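Local structure of peroxiredoxin 5 (Alvinella pompejana, 2XHF) at residues 89-94 / 106-111; 49-54 / 130-135; 42-47 / 139-144. The protein is a peroxiredoxin 5, an antioxidant enzyme of the thioredoxin-fold family that probably reduces peroxides. One frame throughout, in Å; residues are numbered along the deposited sequence.

Contacts 1 and 3 both reach the five-stranded sheet, on opposite sides of the chain's centre, about 20 Å apart between their centres. Contact 1 is fully buried and held by sulfur, methyl and ring packing of helix 88-98 on the outermost strand 105-108. Contact 3 pairs two strands of the same sheet through backbone hydrogen bonds; it starts in the core and runs out toward the surface at Gly-42 and Arg-43. Contact 2 is mostly buried too, but it joins two loops and relies on arginines, serines and waters. It touches contact 1 through Val-50, Ala-53 and Phe-54, which pack on Val-90 and Trp-94. Contacts 1 and 2 also border the second subunit.

Contact 1 (89-94 / 106-111); sequences FVMAAW and MLADMH
Met-91 and Ala-108 mark the place where helix 89-94 passes strand 106-108, their CA atoms 6.2 Å apart. The two axes approach to 8.0 Å and run nearly antiparallel, at 162°, as expected of a beta-alpha-beta unit whose helix returns across the sheet between the parallel strands 79-84 and 105-108. Met-106 and Ala-108, two residues apart on the strand, turn their CB atoms to the helix, while Leu-107 between them points away and packs on Ala-81.

Met-91 reaches the strand along most of its length. Its CB rests on the Ala-108 methyl, CB to CB 4.1 Å, and its CG lies 4.0 Å from Met-106 CB. With CG anti to the backbone N (chi1 -170°) and a bend at chi2, the chain carries its terminal methyl to the Leu-107 carbonyl and the Met-106 sulfur: Met-91 CE is 3.6 Å from the backbone oxygen of Leu-107 and 3.9 Å from Met-106 SD. The two methionines cross at about a right angle. Met-106 bends in turn at chi2, which brings its sulfur to the six-membered ring of Trp-94, SD to CZ3 3.8 Å. This is a Met-aromatic contact of oblique geometry, the sulfur lying 63° off the ring normal. Another part of the indole meets the Phe-54 ring edge-to-face, and Ala-93 on the same helix packs on Phe-54 of the second subunit.

All five touching residues are buried, and what joins them is dispersion between sulfur, methyl and aromatic carbon, together with the packing of a methyl against a backbone oxygen, without a polar bond between the segments. The fit rests on complementary shape, the bends of two flexible methionines matching each other and the indole.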
ATOM      1  N   PHE A  89      -2.110   5.255  -5.039  1.00 11.40           N
ATOM      2  CA  PHE A  89      -1.628   6.251  -4.063  1.00 13.14           C
ATOM      3  C   PHE A  89      -0.357   5.731  -3.394  1.00 11.11           C
ATOM      4  O   PHE A  89       0.662   6.434  -3.281  1.00 11.73           O
ATOM      5  CB  PHE A  89      -2.676   6.555  -3.007  1.00 12.74           C
ATOM      6  CG  PHE A  89      -3.935   7.186  -3.538  1.00 14.18           C
ATOM      7  CD1 PHE A  89      -3.899   8.416  -4.185  1.00 13.61           C
ATOM      8  CD2 PHE A  89      -5.164   6.565  -3.364  1.00 15.24           C
ATOM      9  CE1 PHE A  89      -5.080   9.026  -4.600  1.00 17.40           C
ATOM     10  CE2 PHE A  89      -6.345   7.180  -3.766  1.00 17.02           C
ATOM     11  CZ  PHE A  89      -6.280   8.399  -4.418  1.00 18.03           C
ATOM     12  N   VAL A  90      -0.411   4.477  -2.962  1.00 11.79           N
ATOM     13  CA  VAL A  90       0.725   3.866  -2.318  1.00 11.51           C
ATOM     14  C   VAL A  90       1.872   3.744  -3.324  1.00 11.20           C
ATOM     15  O   VAL A  90       3.018   4.052  -3.034  1.00 11.99           O
ATOM     16  CB  VAL A  90       0.347   2.495  -1.731  1.00 11.55           C
ATOM     17  CG1 VAL A  90       1.605   1.746  -1.363  1.00 13.54           C
ATOM     18  CG2 VAL A  90      -0.586   2.665  -0.528  1.00 14.49           C
ATOM     19  N   MET A  91       1.561   3.279  -4.525  1.00 11.87           N
ATOM     20  CA  MET A  91       2.608   3.072  -5.527  1.00 13.25           C
ATOM     21  C   MET A  91       3.325   4.378  -5.869  1.00 11.61           C
ATOM     22  O   MET A  91       4.533   4.420  -5.928  1.00 12.56           O
ATOM     23  CB  MET A  91       2.006   2.453  -6.782  1.00 15.38           C
ATOM     24  CG  MET A  91       3.046   2.016  -7.725  1.00 25.24           C
ATOM     25  SD  MET A  91       3.781   0.479  -7.191  1.00 20.51           S
ATOM     26  CE  MET A  91       4.803   0.093  -8.658  1.00 17.62           C
ATOM     27  N   ALA A  92       2.567   5.451  -6.057  1.00 11.43           N
ATOM     28  CA  ALA A  92       3.156   6.728  -6.430  1.00 11.59           C
ATOM     29  C   ALA A  92       4.020   7.291  -5.302  1.00 11.26           C
ATOM     30  O   ALA A  92       5.089   7.837  -5.552  1.00 13.97           O
ATOM     31  CB  ALA A  92       2.067   7.726  -6.827  1.00 12.79           C
ATOM     32  N   ALA A  93       3.548   7.174  -4.058  1.00 12.21           N
ATOM     33  CA  ALA A  93       4.285   7.711  -2.916  1.00 12.19           C
ATOM     34  C   ALA A  93       5.597   6.955  -2.811  1.00 11.60           C
ATOM     35  O   ALA A  93       6.644   7.526  -2.596  1.00 12.76           O
ATOM     36  CB  ALA A  93       3.489   7.577  -1.641  1.00 13.67           C
ATOM     37  N   TRP A  94       5.513   5.642  -2.949  1.00 13.27           N
ATOM     38  CA  TRP A  94       6.709   4.814  -2.906  1.00 11.98           C
ATOM     39  C   TRP A  94       7.711   5.182  -4.009  1.00 12.11           C
ATOM     40  O   TRP A  94       8.915   5.335  -3.772  1.00 12.96           O
ATOM     41  CB  TRP A  94       6.332   3.342  -3.012  1.00 13.03           C
ATOM     42  CG  TRP A  94       7.516   2.427  -3.043  1.00 12.83           C
ATOM     43  CD1 TRP A  94       8.383   2.189  -2.032  1.00 14.01           C
ATOM     44  CD2 TRP A  94       7.965   1.662  -4.149  1.00 13.08           C
ATOM     45  NE1 TRP A  94       9.339   1.277  -2.421  1.00 12.26           N
ATOM     46  CE2 TRP A  94       9.117   0.965  -3.737  1.00 13.95           C
ATOM     47  CE3 TRP A  94       7.505   1.488  -5.456  1.00 13.97           C
ATOM     48  CZ2 TRP A  94       9.802   0.105  -4.570  1.00 15.65           C
ATOM     49  CZ3 TRP A  94       8.201   0.643  -6.290  1.00 15.59           C
ATOM     50  CH2 TRP A  94       9.334  -0.056  -5.837  1.00 17.23           C
ATOM     51  N   MET A 106       5.547   4.286 -12.638  1.00 12.03           N
ATOM     52  CA  MET A 106       5.107   3.452 -11.536  1.00 12.50           C
ATOM     53  C   MET A 106       3.684   3.025 -11.780  1.00 11.86           C
ATOM     54  O   MET A 106       2.748   3.804 -11.583  1.00 14.06           O
ATOM     55  CB  MET A 106       5.248   4.209 -10.212  1.00 13.63           C
ATOM     56  CG  MET A 106       6.689   4.484  -9.841  1.00 16.61           C
ATOM     57  SD  MET A 106       7.424   3.010  -9.097  1.00 16.99           S
ATOM     58  CE  MET A 106       9.174   3.361  -9.217  1.00 19.82           C
ATOM     59  N   LEU A 107       3.540   1.785 -12.232  1.00 11.35           N
ATOM     60  CA  LEU A 107       2.270   1.235 -12.647  1.00 11.61           C
ATOM     61  C   LEU A 107       1.671   0.344 -11.548  1.00 12.61           C
ATOM     62  O   LEU A 107       2.288  -0.599 -11.089  1.00 14.33           O
ATOM     63  CB  LEU A 107       2.425   0.441 -13.941  1.00 13.83           C
ATOM     64  CG  LEU A 107       3.075   1.182 -15.104  1.00 11.96           C
ATOM     65  CD1 LEU A 107       3.138   0.253 -16.297  1.00 14.97           C
ATOM     66  CD2 LEU A 107       2.337   2.471 -15.444  1.00 13.79           C
ATOM     67  N   ALA A 108       0.459   0.684 -11.152  1.00 11.49           N
ATOM     68  CA  ALA A 108      -0.259  -0.047 -10.114  1.00 13.10           C
ATOM     69  C   ALA A 108      -1.237  -1.021 -10.743  1.00 13.26           C
ATOM     70  O   ALA A 108      -2.225  -0.611 -11.352  1.00 13.48           O
ATOM     71  CB  ALA A 108      -0.985   0.923  -9.204  1.00 13.79           C
ATOM     72  N   ASP A 109      -0.911  -2.299 -10.665  1.00 13.63           N
ATOM     73  CA  ASP A 109      -1.793  -3.387 -11.112  1.00 14.00           C
ATOM     74  C   ASP A 109      -2.766  -3.683  -9.976  1.00 14.27           C
ATOM     75  O   ASP A 109      -2.719  -4.737  -9.314  1.00 14.89           O
ATOM     76  CB  ASP A 109      -0.942  -4.615 -11.414  1.00 15.47           C
ATOM     77  CG  ASP A 109      -1.753  -5.757 -12.003  1.00 15.81           C
ATOM     78  OD1 ASP A 109      -2.802  -5.482 -12.631  1.00 15.92           O
ATOM     79  OD2 ASP A 109      -1.330  -6.930 -11.850  1.00 16.87           O
ATOM     80  N   MET A 110      -3.650  -2.729  -9.738  1.00 14.42           N
ATOM     81  CA  MET A 110      -4.330  -2.654  -8.452  1.00 14.88           C
ATOM     82  C   MET A 110      -5.205  -3.862  -8.146  1.00 18.12           C
ATOM     83  O   MET A 110      -5.324  -4.260  -6.985  1.00 17.07           O
ATOM     84  CB  MET A 110      -5.166  -1.374  -8.403  1.00 20.30           C
ATOM     85  CG  MET A 110      -5.946  -1.225  -7.131  1.00 25.45           C
ATOM     86  SD  MET A 110      -6.647   0.409  -7.003  1.00 22.53           S
ATOM     87  CE  MET A 110      -7.687   0.486  -8.384  1.00 27.99           C
ATOM     88  N   HIS A 111      -5.850  -4.410  -9.170  1.00 16.21           N
ATOM     89  CA  HIS A 111      -6.722  -5.566  -8.998  1.00 18.76           C
ATOM     90  C   HIS A 111      -5.972  -6.871  -9.232  1.00 16.90           C
ATOM     91  O   HIS A 111      -6.563  -7.946  -9.156  1.00 21.65           O
ATOM     92  CB  HIS A 111      -7.893  -5.499  -9.991  1.00 17.77           C
ATOM     93  CG  HIS A 111      -8.668  -4.225  -9.924  1.00 19.43           C
ATOM     94  ND1 HIS A 111      -9.478  -3.897  -8.858  1.00 23.34           N
ATOM     95  CD2 HIS A 111      -8.717  -3.176 -10.773  1.00 21.01           C
ATOM     96  CE1 HIS A 111     -10.025  -2.715  -9.073  1.00 25.48           C
ATOM     97  NE2 HIS A 111      -9.575  -2.253 -10.226  1.00 24.01           N
TER

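Contact 2 (49-54 / 130-135); sequences SVVGAF and NNRSRR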
ATOM      1  N   SER A  49       8.779  -6.056 -12.401  1.00 13.90           N
ATOM      2  CA  SER A  49       7.870  -6.088 -11.263  1.00 14.23           C
ATOM      3  C   SER A  49       8.570  -6.055  -9.910  1.00 13.08           C
ATOM      4  O   SER A  49       9.729  -6.458  -9.777  1.00 16.01           O
ATOM      5  CB  SER A  49       7.001  -7.329 -11.353  1.00 15.77           C
ATOM      6  OG  SER A  49       7.827  -8.486 -11.274  1.00 16.77           O
ATOM      7  N   VAL A  50       7.825  -5.610  -8.906  1.00 14.02           N
ATOM      8  CA  VAL A  50       8.196  -5.818  -7.517  1.00 14.45           C
ATOM      9  C   VAL A  50       7.015  -6.447  -6.792  1.00 15.66           C
ATOM     10  O   VAL A  50       5.884  -6.340  -7.240  1.00 14.68           O
ATOM     11  CB  VAL A  50       8.624  -4.512  -6.817  1.00 13.96           C
ATOM     12  CG1 VAL A  50       9.883  -3.960  -7.451  1.00 17.35           C
ATOM     13  CG2 VAL A  50       7.477  -3.483  -6.782  1.00 15.35           C
ATOM     14  N   VAL A  51       7.296  -7.092  -5.657  1.00 13.53           N
ATOM     15  CA  VAL A  51       6.260  -7.733  -4.866  1.00 14.90           C
ATOM     16  C   VAL A  51       5.319  -6.687  -4.271  1.00 13.09           C
ATOM     17  O   VAL A  51       4.116  -6.895  -4.155  1.00 14.89           O
ATOM     18  CB  VAL A  51       6.897  -8.637  -3.784  1.00 15.38           C
ATOM     19  CG1 VAL A  51       5.835  -9.230  -2.844  1.00 17.95           C
ATOM     20  CG2 VAL A  51       7.702  -9.738  -4.479  1.00 16.97           C
ATOM     21  N   GLY A  52       5.867  -5.554  -3.868  1.00 12.38           N
ATOM     22  CA  GLY A  52       5.022  -4.482  -3.415  1.00 13.66           C
ATOM     23  C   GLY A  52       5.794  -3.257  -3.024  1.00 11.15           C
ATOM     24  O   GLY A  52       6.947  -3.340  -2.621  1.00 11.86           O
ATOM     25  N   ALA A  53       5.127  -2.112  -3.113  1.00 11.36           N
ATOM     26  CA  ALA A  53       5.681  -0.868  -2.603  1.00 10.86           C
ATOM     27  C   ALA A  53       6.011  -1.089  -1.118  1.00 10.21           C
ATOM     28  O   ALA A  53       5.201  -1.647  -0.360  1.00 12.03           O
ATOM     29  CB  ALA A  53       4.664   0.218  -2.750  1.00 12.66           C
ATOM     30  N   PHE A  54       7.207  -0.642  -0.716  1.00 11.81           N
ATOM     31  CA  PHE A  54       7.676  -0.690   0.679  1.00 11.64           C
ATOM     32  C   PHE A  54       7.966  -2.100   1.210  1.00 13.45           C
ATOM     33  O   PHE A  54       8.353  -2.256   2.359  1.00 15.57           O
ATOM     34  CB  PHE A  54       6.703   0.045   1.614  1.00 11.84           C
ATOM     35  CG  PHE A  54       6.586   1.514   1.311  1.00 13.60           C
ATOM     36  CD1 PHE A  54       7.615   2.384   1.624  1.00 14.40           C
ATOM     37  CD2 PHE A  54       5.448   2.021   0.713  1.00 14.92           C
ATOM     38  CE1 PHE A  54       7.509   3.732   1.332  1.00 15.37           C
ATOM     39  CE2 PHE A  54       5.332   3.372   0.443  1.00 16.72           C
ATOM     40  CZ  PHE A  54       6.357   4.216   0.752  1.00 15.40           C
ATOM     41  N   ASN A 130      -2.992 -10.327   0.149  1.00 21.55           N
ATOM     42  CA  ASN A 130      -3.463 -10.679  -1.177  1.00 20.90           C
ATOM     43  C   ASN A 130      -2.283 -11.233  -1.984  1.00 18.55           C
ATOM     44  O   ASN A 130      -1.144 -11.261  -1.495  1.00 20.25           O
ATOM     45  CB  ASN A 130      -4.088  -9.462  -1.866  1.00 22.45           C
ATOM     46  CG  ASN A 130      -3.086  -8.334  -2.121  1.00 19.16           C
ATOM     47  OD1 ASN A 130      -2.086  -8.203  -1.431  1.00 21.13           O
ATOM     48  ND2 ASN A 130      -3.397  -7.477  -3.091  1.00 25.40           N
ATOM     49  N   ASN A 131      -2.560 -11.680  -3.206  1.00 19.06           N
ATOM     50  CA  ASN A 131      -1.546 -12.262  -4.063  1.00 21.60           C
ATOM     51  C   ASN A 131      -0.871 -11.176  -4.866  1.00 20.90           C
ATOM     52  O   ASN A 131      -1.522 -10.377  -5.534  1.00 25.73           O
ATOM     53  CB  ASN A 131      -2.162 -13.289  -5.004  1.00 25.27           C
ATOM     54  CG  ASN A 131      -2.586 -14.539  -4.287  1.00 29.32           C
ATOM     55  OD1 ASN A 131      -2.276 -14.729  -3.113  1.00 26.49           O
ATOM     56  ND2 ASN A 131      -3.286 -15.412  -4.995  1.00 34.51           N
ATOM     57  N   ARG A 132       0.442 -11.134  -4.761  1.00 17.13           N
ATOM     58  CA  ARG A 132       1.230 -10.125  -5.421  1.00 16.75           C
ATOM     59  C   ARG A 132       1.864 -10.768  -6.634  1.00 19.81           C
ATOM     60  O   ARG A 132       1.555 -11.897  -6.987  1.00 27.81           O
ATOM     61  CB  ARG A 132       2.285  -9.589  -4.464  1.00 17.92           C
ATOM     62  CG  ARG A 132       1.687  -9.000  -3.178  1.00 18.71           C
ATOM     63  CD  ARG A 132       0.810  -7.775  -3.464  1.00 15.98           C
ATOM     64  NE  ARG A 132       0.315  -7.151  -2.233  1.00 14.57           N
ATOM     65  CZ  ARG A 132       0.959  -6.232  -1.522  1.00 14.99           C
ATOM     66  NH1 ARG A 132       2.114  -5.739  -1.942  1.00 14.39           N
ATOM     67  NH2 ARG A 132       0.422  -5.754  -0.412  1.00 16.68           N
ATOM     68  N   SER A 133       2.742 -10.040  -7.290  1.00 17.39           N
ATOM     69  CA  SER A 133       3.432 -10.578  -8.448  1.00 18.13           C
ATOM     70  C   SER A 133       4.774 -11.149  -8.067  1.00 17.17           C
ATOM     71  O   SER A 133       5.477 -10.574  -7.239  1.00 18.05           O
ATOM     72  CB  SER A 133       3.685  -9.467  -9.452  1.00 18.97           C
ATOM     73  OG  SER A 133       4.241  -9.972 -10.663  1.00 22.54           O
ATOM     74  N   ARG A 134       5.154 -12.231  -8.733  1.00 18.84           N
ATOM     75  CA  ARG A 134       6.530 -12.686  -8.735  1.00 20.23           C
ATOM     76  C   ARG A 134       7.369 -11.664  -9.461  1.00 17.42           C
ATOM     77  O   ARG A 134       6.837 -10.870 -10.236  1.00 18.17           O
ATOM     78  CB  ARG A 134       6.665 -14.014  -9.483  1.00 26.44           C
ATOM     79  CG  ARG A 134       5.885 -15.151  -8.864  1.00 40.14           C
ATOM     80  CD  ARG A 134       6.158 -16.482  -9.547  1.00 50.75           C
ATOM     81  NE  ARG A 134       5.111 -17.444  -9.220  1.00 56.62           N
ATOM     82  CZ  ARG A 134       5.082 -18.203  -8.126  1.00 61.84           C
ATOM     83  NH1 ARG A 134       6.061 -18.145  -7.226  1.00 66.93           N
ATOM     84  NH2 ARG A 134       4.066 -19.034  -7.937  1.00 67.51           N
ATOM     85  N   ARG A 135       8.679 -11.711  -9.247  1.00 20.83           N
ATOM     86  CA  ARG A 135       9.603 -10.790  -9.876  1.00 19.97           C
ATOM     87  C   ARG A 135      10.000 -11.261 -11.272  1.00 19.90           C
ATOM     88  O   ARG A 135      10.392 -12.426 -11.469  1.00 25.53           O
ATOM     89  CB  ARG A 135      10.855 -10.607  -9.010  1.00 21.86           C
ATOM     90  CG  ARG A 135      10.599  -9.936  -7.669  1.00 29.05           C
ATOM     91  CD  ARG A 135      11.895  -9.610  -6.969  1.00 47.03           C
ATOM     92  NE  ARG A 135      12.399 -10.761  -6.235  1.00 58.56           N
ATOM     93  CZ  ARG A 135      12.143 -11.007  -4.950  1.00 68.86           C
ATOM     94  NH1 ARG A 135      11.394 -10.177  -4.237  1.00 69.40           N
ATOM     95  NH2 ARG A 135      12.647 -12.089  -4.370  1.00 79.64           N
TER
HETATM   96  O   HOH W   1       3.262  -7.087  -6.847  1.00 16.94           O
HETATM   97  O   HOH W   2      10.202  -7.008  -4.779  1.00 14.92           O
HETATM   98  O   HOH W   3       2.933  -3.280  -0.571  1.00 12.39           O
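The guanidinium of Arg-132 meets Val-51 and Gly-52 at its edge, near the plane of the group. Its NH1 donates to Val-51 O at 3.2 Å, 23° out of that carbonyl's plane; water 3 takes a second NH1 bond and links it to Ala-53 O. NE gives a nearly straight bond to Asn-130 OD1 (2.7 Å, 171°), while NH2 forms a salt bridge with Asp-87 of the second subunit. The guanidinium of Arg-135 is met obliquely by Val-51 CG2, 3.7 Å from NH1; its firm partner is Glu-151, through NE. Water 2 lies at its edge, weakly bonded to Arg-135 NH1 at 3.4 Å, and also accepts from Val-51 N.

The two methyls of Val-51 meet different residues of 130-135: CG1 lies 3.9 Å from Arg-132 CB, and CG2 stands 3.6 Å from Ser-133 O, a buried oxygen with no hydrogen-bond partner in the model. Water 1 bridges Val-50 O and Ser-133 N.

Two hydroxyls share one acceptor. Ser-49 OG and Ser-133 OG each donate to Arg-134 O at 2.8 Å, in the carbonyl plane. Ser-49 OG sits between the backbone N and the carbonyl carbon (chi1 63°), which turns it to Arg-134 O; it also takes a bond from Tyr-136 N.

Residues 52-54 lead to the position that holds the peroxidatic cysteine in peroxiredoxins and is Ser-58 in this chain; Arg-132 is placed consistently with the arginine found at that active site. Bonds to NE, NH1 and NH2 hold its guanidinium against turning, through both loops and the second subunit.

Contact 3 (42-47 / 139-144); sequences GRKGIL and LIDDNK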
ATOM      1  N   GLY A  42       4.413   1.423 -30.070  1.00 15.52           N
ATOM      2  CA  GLY A  42       5.289   2.073 -31.024  1.00 17.96           C
ATOM      3  C   GLY A  42       6.690   2.369 -30.510  1.00 18.47           C
ATOM      4  O   GLY A  42       7.411   3.186 -31.110  1.00 20.58           O
ATOM      5  N   ARG A  43       7.084   1.737 -29.408  1.00 15.59           N
ATOM      6  CA  ARG A  43       8.418   1.979 -28.875  1.00 19.96           C
ATOM      7  C   ARG A  43       8.963   0.770 -28.118  1.00 16.13           C
ATOM      8  O   ARG A  43       8.249  -0.199 -27.867  1.00 16.78           O
ATOM      9  CB  ARG A  43       8.398   3.210 -27.970  1.00 25.77           C
ATOM     10  CG  ARG A  43       7.608   2.969 -26.733  1.00 18.63           C
ATOM     11  CD  ARG A  43       7.494   4.160 -25.774  1.00 26.20           C
ATOM     12  NE  ARG A  43       7.999   5.425 -26.287  1.00 46.27           N
ATOM     13  CZ  ARG A  43       7.272   6.531 -26.400  1.00 40.70           C
ATOM     14  NH1 ARG A  43       5.990   6.534 -26.065  1.00 50.58           N
ATOM     15  NH2 ARG A  43       7.828   7.638 -26.864  1.00 47.63           N
ATOM     16  N   LYS A  44      10.237   0.848 -27.761  1.00 16.43           N
ATOM     17  CA  LYS A  44      10.886  -0.176 -26.958  1.00 15.57           C
ATOM     18  C   LYS A  44      10.912   0.268 -25.501  1.00 17.07           C
ATOM     19  O   LYS A  44      10.875   1.466 -25.203  1.00 18.33           O
ATOM     20  CB  LYS A  44      12.306  -0.421 -27.456  1.00 19.41           C
ATOM     21  CG  LYS A  44      12.336  -0.938 -28.880  1.00 19.96           C
ATOM     22  CD  LYS A  44      13.730  -1.322 -29.326  1.00 25.96           C
ATOM     23  CE  LYS A  44      14.625  -0.116 -29.434  1.00 26.05           C
ATOM     24  NZ  LYS A  44      15.945  -0.449 -30.086  1.00 33.71           N
ATOM     25  N   GLY A  45      10.941  -0.686 -24.579  1.00 14.20           N
ATOM     26  CA  GLY A  45      11.055  -0.337 -23.188  1.00 13.54           C
ATOM     27  C   GLY A  45      11.263  -1.545 -22.322  1.00 14.11           C
ATOM     28  O   GLY A  45      11.408  -2.678 -22.807  1.00 14.93           O
ATOM     29  N   ILE A  46      11.307  -1.279 -21.023  1.00 13.06           N
ATOM     30  CA  ILE A  46      11.544  -2.274 -19.997  1.00 12.78           C
ATOM     31  C   ILE A  46      10.349  -2.288 -19.061  1.00 12.39           C
ATOM     32  O   ILE A  46       9.845  -1.238 -18.674  1.00 12.87           O
ATOM     33  CB  ILE A  46      12.800  -1.929 -19.178  1.00 14.55           C
ATOM     34  CG1 ILE A  46      14.045  -1.972 -20.052  1.00 16.08           C
ATOM     35  CG2 ILE A  46      12.944  -2.910 -18.006  1.00 18.47           C
ATOM     36  CD1 ILE A  46      15.195  -1.127 -19.515  1.00 20.56           C
ATOM     37  N   LEU A  47       9.876  -3.482 -18.732  1.00 12.80           N
ATOM     38  CA  LEU A  47       8.843  -3.678 -17.724  1.00 12.63           C
ATOM     39  C   LEU A  47       9.356  -4.651 -16.681  1.00 13.72           C
ATOM     40  O   LEU A  47       9.727  -5.785 -17.013  1.00 15.67           O
ATOM     41  CB  LEU A  47       7.564  -4.248 -18.354  1.00 13.38           C
ATOM     42  CG  LEU A  47       6.405  -4.506 -17.369  1.00 14.02           C
ATOM     43  CD1 LEU A  47       5.882  -3.196 -16.744  1.00 15.66           C
ATOM     44  CD2 LEU A  47       5.260  -5.251 -18.061  1.00 20.86           C
ATOM     45  N   LEU A 139      11.983  -7.140 -21.740  1.00 15.32           N
ATOM     46  CA  LEU A 139      12.161  -6.148 -22.777  1.00 15.70           C
ATOM     47  C   LEU A 139      10.926  -6.197 -23.670  1.00 15.80           C
ATOM     48  O   LEU A 139      10.485  -7.273 -24.084  1.00 15.77           O
ATOM     49  CB  LEU A 139      13.399  -6.461 -23.597  1.00 16.57           C
ATOM     50  CG  LEU A 139      14.720  -6.479 -22.852  1.00 16.43           C
ATOM     51  CD1 LEU A 139      15.862  -6.659 -23.870  1.00 21.64           C
ATOM     52  CD2 LEU A 139      14.919  -5.232 -22.043  1.00 18.67           C
ATOM     53  N   ILE A 140      10.384  -5.024 -23.971  1.00 16.67           N
ATOM     54  CA  ILE A 140       9.175  -4.907 -24.745  1.00 15.26           C
ATOM     55  C   ILE A 140       9.476  -4.076 -25.996  1.00 16.00           C
ATOM     56  O   ILE A 140      10.268  -3.155 -25.973  1.00 16.64           O
ATOM     57  CB  ILE A 140       8.097  -4.176 -23.936  1.00 16.09           C
ATOM     58  CG1 ILE A 140       7.912  -4.766 -22.525  1.00 24.96           C
ATOM     59  CG2 ILE A 140       6.777  -4.132 -24.707  1.00 16.71           C
ATOM     60  CD1 ILE A 140       7.433  -6.155 -22.496  1.00 26.43           C
ATOM     61  N   ASP A 141       8.827  -4.415 -27.099  1.00 16.11           N
ATOM     62  CA  ASP A 141       8.914  -3.650 -28.342  1.00 19.26           C
ATOM     63  C   ASP A 141       7.509  -3.583 -28.933  1.00 15.50           C
ATOM     64  O   ASP A 141       6.976  -4.596 -29.368  1.00 17.80           O
ATOM     65  CB  ASP A 141       9.894  -4.339 -29.298  1.00 18.93           C
ATOM     66  CG  ASP A 141      10.115  -3.574 -30.599  1.00 25.40           C
ATOM     67  OD1 ASP A 141       9.260  -2.760 -30.991  1.00 28.43           O
ATOM     68  OD2 ASP A 141      11.187  -3.794 -31.213  1.00 29.89           O
ATOM     69  N   ASP A 142       6.883  -2.411 -28.866  1.00 16.25           N
ATOM     70  CA  ASP A 142       5.532  -2.232 -29.423  1.00 17.46           C
ATOM     71  C   ASP A 142       4.608  -3.287 -28.849  1.00 17.21           C
ATOM     72  O   ASP A 142       3.825  -3.905 -29.557  1.00 17.09           O
ATOM     73  CB  ASP A 142       5.543  -2.323 -30.954  1.00 18.37           C
ATOM     74  CG  ASP A 142       4.205  -1.971 -31.575  1.00 22.04           C
ATOM     75  OD1 ASP A 142       3.499  -1.104 -31.020  1.00 19.43           O
ATOM     76  OD2 ASP A 142       3.862  -2.577 -32.625  1.00 22.99           O
ATOM     77  N   ASN A 143       4.704  -3.453 -27.538  1.00 16.52           N
ATOM     78  CA  ASN A 143       3.871  -4.361 -26.749  1.00 14.92           C
ATOM     79  C   ASN A 143       4.105  -5.847 -26.927  1.00 16.81           C
ATOM     80  O   ASN A 143       3.389  -6.661 -26.343  1.00 18.56           O
ATOM     81  CB  ASN A 143       2.398  -3.975 -26.862  1.00 16.45           C
ATOM     82  CG  ASN A 143       2.149  -2.657 -26.226  1.00 14.40           C
ATOM     83  OD1 ASN A 143       2.523  -2.464 -25.075  1.00 15.91           O
ATOM     84  ND2 ASN A 143       1.554  -1.718 -26.961  1.00 15.74           N
ATOM     85  N   LYS A 144       5.155  -6.191 -27.661  1.00 17.02           N
ATOM     86  CA  LYS A 144       5.561  -7.574 -27.813  1.00 18.45           C
ATOM     87  C   LYS A 144       6.772  -7.856 -26.918  1.00 16.87           C
ATOM     88  O   LYS A 144       7.649  -7.013 -26.757  1.00 20.71           O
ATOM     89  CB  LYS A 144       5.932  -7.852 -29.268  1.00 23.07           C
ATOM     90  CG  LYS A 144       4.750  -7.909 -30.220  1.00 32.02           C
ATOM     91  CD  LYS A 144       5.216  -8.228 -31.636  1.00 47.09           C
ATOM     92  CE  LYS A 144       4.047  -8.491 -32.576  1.00 63.00           C
ATOM     93  NZ  LYS A 144       3.065  -7.367 -32.592  1.00 63.85           N
TER
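Gly-45 and Ile-140 form the antiparallel hydrogen-bonded pair at the middle of this contact: Gly-45 N donates to Ile-140 O at 2.9 Å and Ile-140 N to Gly-45 O at 2.8 Å. Two non-hydrogen-bonded pairs flank it, Lys-44 with Asp-141 and Ile-46 with Leu-139. Beside the first, Lys-44 CA comes within 3.2 Å of Ile-140 O, a CA-H...O contact of the kind that fills in between the backbone bonds of a sheet.

The ladder goes on past the last strand pair. Asp-142 N donates to Arg-43 O at 2.8 Å, almost straight at 172°, and the Asp-142 carboxylate reaches across, OD1 accepting from Gly-42 N at 2.9 Å. That N-H comes from above the carboxylate plane. Asp-142 holds its CG trans to its own N (chi1 -173°), which carries the carboxylate to Gly-42.

Lys-44 and Asp-141 lie side by side, CG to CG 3.9 Å, but their charged ends part: Lys-44 NZ bonds to Glu-75 O, and Asp-141 OD2 makes a salt bridge with Arg-146. Ile-46 CG1 and Leu-139 CD2 touch at 3.9 Å on that same face of the sheet.

A type I' turn from Asp-141 to Lys-144, closed by paired backbone bonds between those two residues, positions Asp-142 and starts the hairpin to strand 144-150. Around the contact, strand 79-84 bonds to the other edge of strand 44-49 through Ile-46. Helix 156-165 covers Ile-46 and Leu-139 with Cys-159, while Phe-40 of helix 37-40 packs on Leu-47 and Ile-140, so this strand pair lies sandwiched between two helices.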